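Local structure of probable oxidoreductase protein (Rhizobium etli, 4FB5) at residues A[213-218]-A[223-228]. The protein is probably a nucleotide-dependent oxidoreductase of the GFO/IDH/MocA family, with the substrate and reaction not established. Sequence-based numbering, arbitrary orientation.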
ATOM      1  N   HIS A 213      -8.630  19.455 -14.418  1.00 34.00           N
ATOM      2  CA  HIS A 213      -7.491  19.216 -13.553  1.00 33.44           C
ATOM      3  C   HIS A 213      -6.459  18.265 -14.189  1.00 33.16           C
ATOM      4  O   HIS A 213      -5.282  18.633 -14.384  1.00 33.70           O
ATOM      5  CB  HIS A 213      -7.967  18.698 -12.213  1.00 32.74           C
ATOM      6  CG  HIS A 213      -8.673  19.724 -11.404  1.00 33.58           C
ATOM      7  ND1 HIS A 213      -8.073  20.905 -11.017  1.00 36.90           N
ATOM      8  CD2 HIS A 213      -9.924  19.748 -10.893  1.00 34.45           C
ATOM      9  CE1 HIS A 213      -8.934  21.624 -10.322  1.00 36.27           C
ATOM     10  NE2 HIS A 213     -10.064  20.944 -10.231  1.00 36.84           N
ATOM     11  N   PRO A 214      -6.874  17.026 -14.493  1.00 32.49           N
ATOM     12  CA  PRO A 214      -5.890  16.178 -15.155  1.00 32.24           C
ATOM     13  C   PRO A 214      -5.320  16.823 -16.424  1.00 32.74           C
ATOM     14  O   PRO A 214      -4.132  16.704 -16.676  1.00 32.35           O
ATOM     15  CB  PRO A 214      -6.661  14.884 -15.454  1.00 32.21           C
ATOM     16  CG  PRO A 214      -8.042  15.046 -14.915  1.00 31.49           C
ATOM     17  CD  PRO A 214      -8.030  16.254 -14.012  1.00 32.02           C
ATOM     18  N   LEU A 215      -6.132  17.525 -17.217  1.00 33.55           N
ATOM     19  CA  LEU A 215      -5.533  18.209 -18.370  1.00 34.10           C
ATOM     20  C   LEU A 215      -4.611  19.318 -17.897  1.00 34.43           C
ATOM     21  O   LEU A 215      -3.529  19.511 -18.474  1.00 35.07           O
ATOM     22  CB  LEU A 215      -6.547  18.819 -19.317  1.00 34.23           C
ATOM     23  CG  LEU A 215      -7.688  18.006 -19.865  1.00 35.76           C
ATOM     24  CD1 LEU A 215      -8.425  18.952 -20.758  1.00 35.88           C
ATOM     25  CD2 LEU A 215      -7.214  16.772 -20.635  1.00 36.51           C
ATOM     26  N   SER A 216      -4.998  20.041 -16.854  1.00 33.83           N
ATOM     27  CA  SER A 216      -4.068  21.022 -16.364  1.00 34.20           C
ATOM     28  C   SER A 216      -2.783  20.310 -16.006  1.00 35.09           C
ATOM     29  O   SER A 216      -1.696  20.844 -16.258  1.00 35.36           O
ATOM     30  CB  SER A 216      -4.624  21.846 -15.208  1.00 33.94           C
ATOM     31  OG  SER A 216      -4.592  21.172 -13.969  1.00 35.28           O
ATOM     32  N   LEU A 217      -2.873  19.075 -15.485  1.00 35.50           N
ATOM     33  CA  LEU A 217      -1.620  18.384 -15.176  1.00 36.40           C
ATOM     34  C   LEU A 217      -0.824  17.984 -16.419  1.00 36.27           C
ATOM     35  O   LEU A 217       0.392  18.201 -16.468  1.00 35.70           O
ATOM     36  CB  LEU A 217      -1.807  17.201 -14.226  1.00 37.50           C
ATOM     37  CG  LEU A 217      -2.241  17.541 -12.792  1.00 40.47           C
ATOM     38  CD1 LEU A 217      -2.693  16.248 -12.114  1.00 43.14           C
ATOM     39  CD2 LEU A 217      -1.148  18.269 -11.973  1.00 39.15           C
ATOM     40  N   LEU A 218      -1.501  17.422 -17.426  1.00 36.00           N
ATOM     41  CA  LEU A 218      -0.819  17.069 -18.647  1.00 36.27           C
ATOM     42  C   LEU A 218      -0.190  18.328 -19.277  1.00 37.13           C
ATOM     43  O   LEU A 218       0.840  18.235 -19.986  1.00 36.78           O
ATOM     44  CB  LEU A 218      -1.750  16.341 -19.608  1.00 35.85           C
ATOM     45  CG  LEU A 218      -2.356  15.051 -19.028  1.00 38.14           C
ATOM     46  CD1 LEU A 218      -3.112  14.278 -20.025  1.00 36.16           C
ATOM     47  CD2 LEU A 218      -1.328  14.138 -18.408  1.00 38.55           C
ATOM     48  N   GLY A 223       2.136  19.290 -22.458  1.00 39.88           N
ATOM     49  CA  GLY A 223       1.553  20.441 -23.055  1.00 39.22           C
ATOM     50  C   GLY A 223       0.123  20.093 -23.381  1.00 39.87           C
ATOM     51  O   GLY A 223      -0.472  19.197 -22.752  1.00 39.79           O
ATOM     52  N   HIS A 224      -0.418  20.820 -24.355  1.00 39.78           N
ATOM     53  CA  HIS A 224      -1.813  20.756 -24.717  1.00 40.07           C
ATOM     54  C   HIS A 224      -2.222  19.491 -25.498  1.00 40.61           C
ATOM     55  O   HIS A 224      -1.387  18.717 -25.931  1.00 40.53           O
ATOM     56  CB  HIS A 224      -2.188  22.033 -25.451  1.00 39.68           C
ATOM     57  CG  HIS A 224      -2.380  23.210 -24.548  1.00 38.98           C
ATOM     58  ND1 HIS A 224      -3.391  23.275 -23.610  1.00 38.24           N
ATOM     59  CD2 HIS A 224      -1.701  24.379 -24.448  1.00 39.26           C
ATOM     60  CE1 HIS A 224      -3.323  24.424 -22.962  1.00 38.62           C
ATOM     61  NE2 HIS A 224      -2.311  25.120 -23.459  1.00 40.99           N
ATOM     62  N   VAL A 225      -3.519  19.273 -25.644  1.00 41.22           N
ATOM     63  CA  VAL A 225      -4.032  18.029 -26.213  1.00 42.45           C
ATOM     64  C   VAL A 225      -4.324  18.207 -27.706  1.00 43.52           C
ATOM     65  O   VAL A 225      -4.768  19.284 -28.134  1.00 44.69           O
ATOM     66  CB  VAL A 225      -5.308  17.647 -25.459  1.00 41.40           C
ATOM     67  CG1 VAL A 225      -5.906  16.446 -26.020  1.00 41.08           C
ATOM     68  CG2 VAL A 225      -4.948  17.362 -24.053  1.00 43.32           C
ATOM     69  N   GLU A 226      -4.122  17.171 -28.508  1.00 44.16           N
ATOM     70  CA  GLU A 226      -4.140  17.391 -29.969  1.00 44.83           C
ATOM     71  C   GLU A 226      -5.179  16.639 -30.742  1.00 43.09           C
ATOM     72  O   GLU A 226      -5.724  17.175 -31.685  1.00 43.97           O
ATOM     73  CB  GLU A 226      -2.755  17.223 -30.594  1.00 45.66           C
ATOM     74  CG  GLU A 226      -1.810  18.367 -30.160  1.00 52.15           C
ATOM     75  CD  GLU A 226      -0.309  18.033 -30.350  1.00 61.45           C
ATOM     76  OE1 GLU A 226       0.018  17.049 -31.096  1.00 62.44           O
ATOM     77  OE2 GLU A 226       0.537  18.775 -29.750  1.00 63.33           O
ATOM     78  N   ALA A 227      -5.458  15.413 -30.359  1.00 40.98           N
ATOM     79  CA  ALA A 227      -6.594  14.713 -30.892  1.00 39.31           C
ATOM     80  C   ALA A 227      -7.213  13.995 -29.692  1.00 38.77           C
ATOM     81  O   ALA A 227      -6.503  13.721 -28.731  1.00 39.30           O
ATOM     82  CB  ALA A 227      -6.153  13.752 -31.937  1.00 38.52           C
ATOM     83  N   VAL A 228      -8.519  13.719 -29.733  1.00 37.42           N
ATOM     84  CA  VAL A 228      -9.254  13.089 -28.639  1.00 35.80           C
ATOM     85  C   VAL A 228     -10.366  12.231 -29.196  1.00 36.37           C
ATOM     86  O   VAL A 228     -10.889  12.544 -30.248  1.00 35.97           O
ATOM     87  CB  VAL A 228      -9.864  14.108 -27.616  1.00 35.43           C
ATOM     88  CG1 VAL A 228      -8.771  14.997 -26.994  1.00 34.17           C
ATOM     89  CG2 VAL A 228     -10.996  14.959 -28.219  1.00 34.40           C
TER
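Leu215 and Val225 make the side-chain contact between the C-terminal half of helix 206-221 and the first residue of strand 225-233. One methyl from each side does the touching, Leu215 CD2 against Val225 CG2 at 4.1 Å; the two side chains cross at about a right angle, and only this pair of methyls comes within 4.2 Å. The torsions account for the choice of methyl: the bond from CA to CB of Val225 is directed toward the helix and CG1 is anti to the backbone N (chi1 177°), which turns CG2 to the side of the N and up to the leucine. Leu215 has CG anti to its carbonyl carbon; CD1 continues the extended chain, and CD2, the branch turned off it, meets Val225 CG2. The backbones come closest at Leu218 and Gly223, whose CA atoms are 6.0 Å apart. Here Gly223 N donates to Leu218 O at 3.0 Å, a weak bond because the N-H...O angle is only 124°. This is the helix-to-strand turn of the GFO/IDH/MocA C-terminal domain, in which a helix packs on a large, mostly antiparallel sheet. Leu218 rests on Val180, Met259 and Leu261 of that sheet, and Leu261 also touches Val225, while Met380 of helix 367-385 packs against Leu215. One turn back, His213 O accepts from both Leu217 N at 2.7 Å and Ser216 OG at 2.7 Å, the hydroxyl approaching an oxygen lone pair within the carbonyl plane. Further along the strand, a classic beta bulge places Glu226 and Ala227 opposite the single Arg260 of strand 254-261.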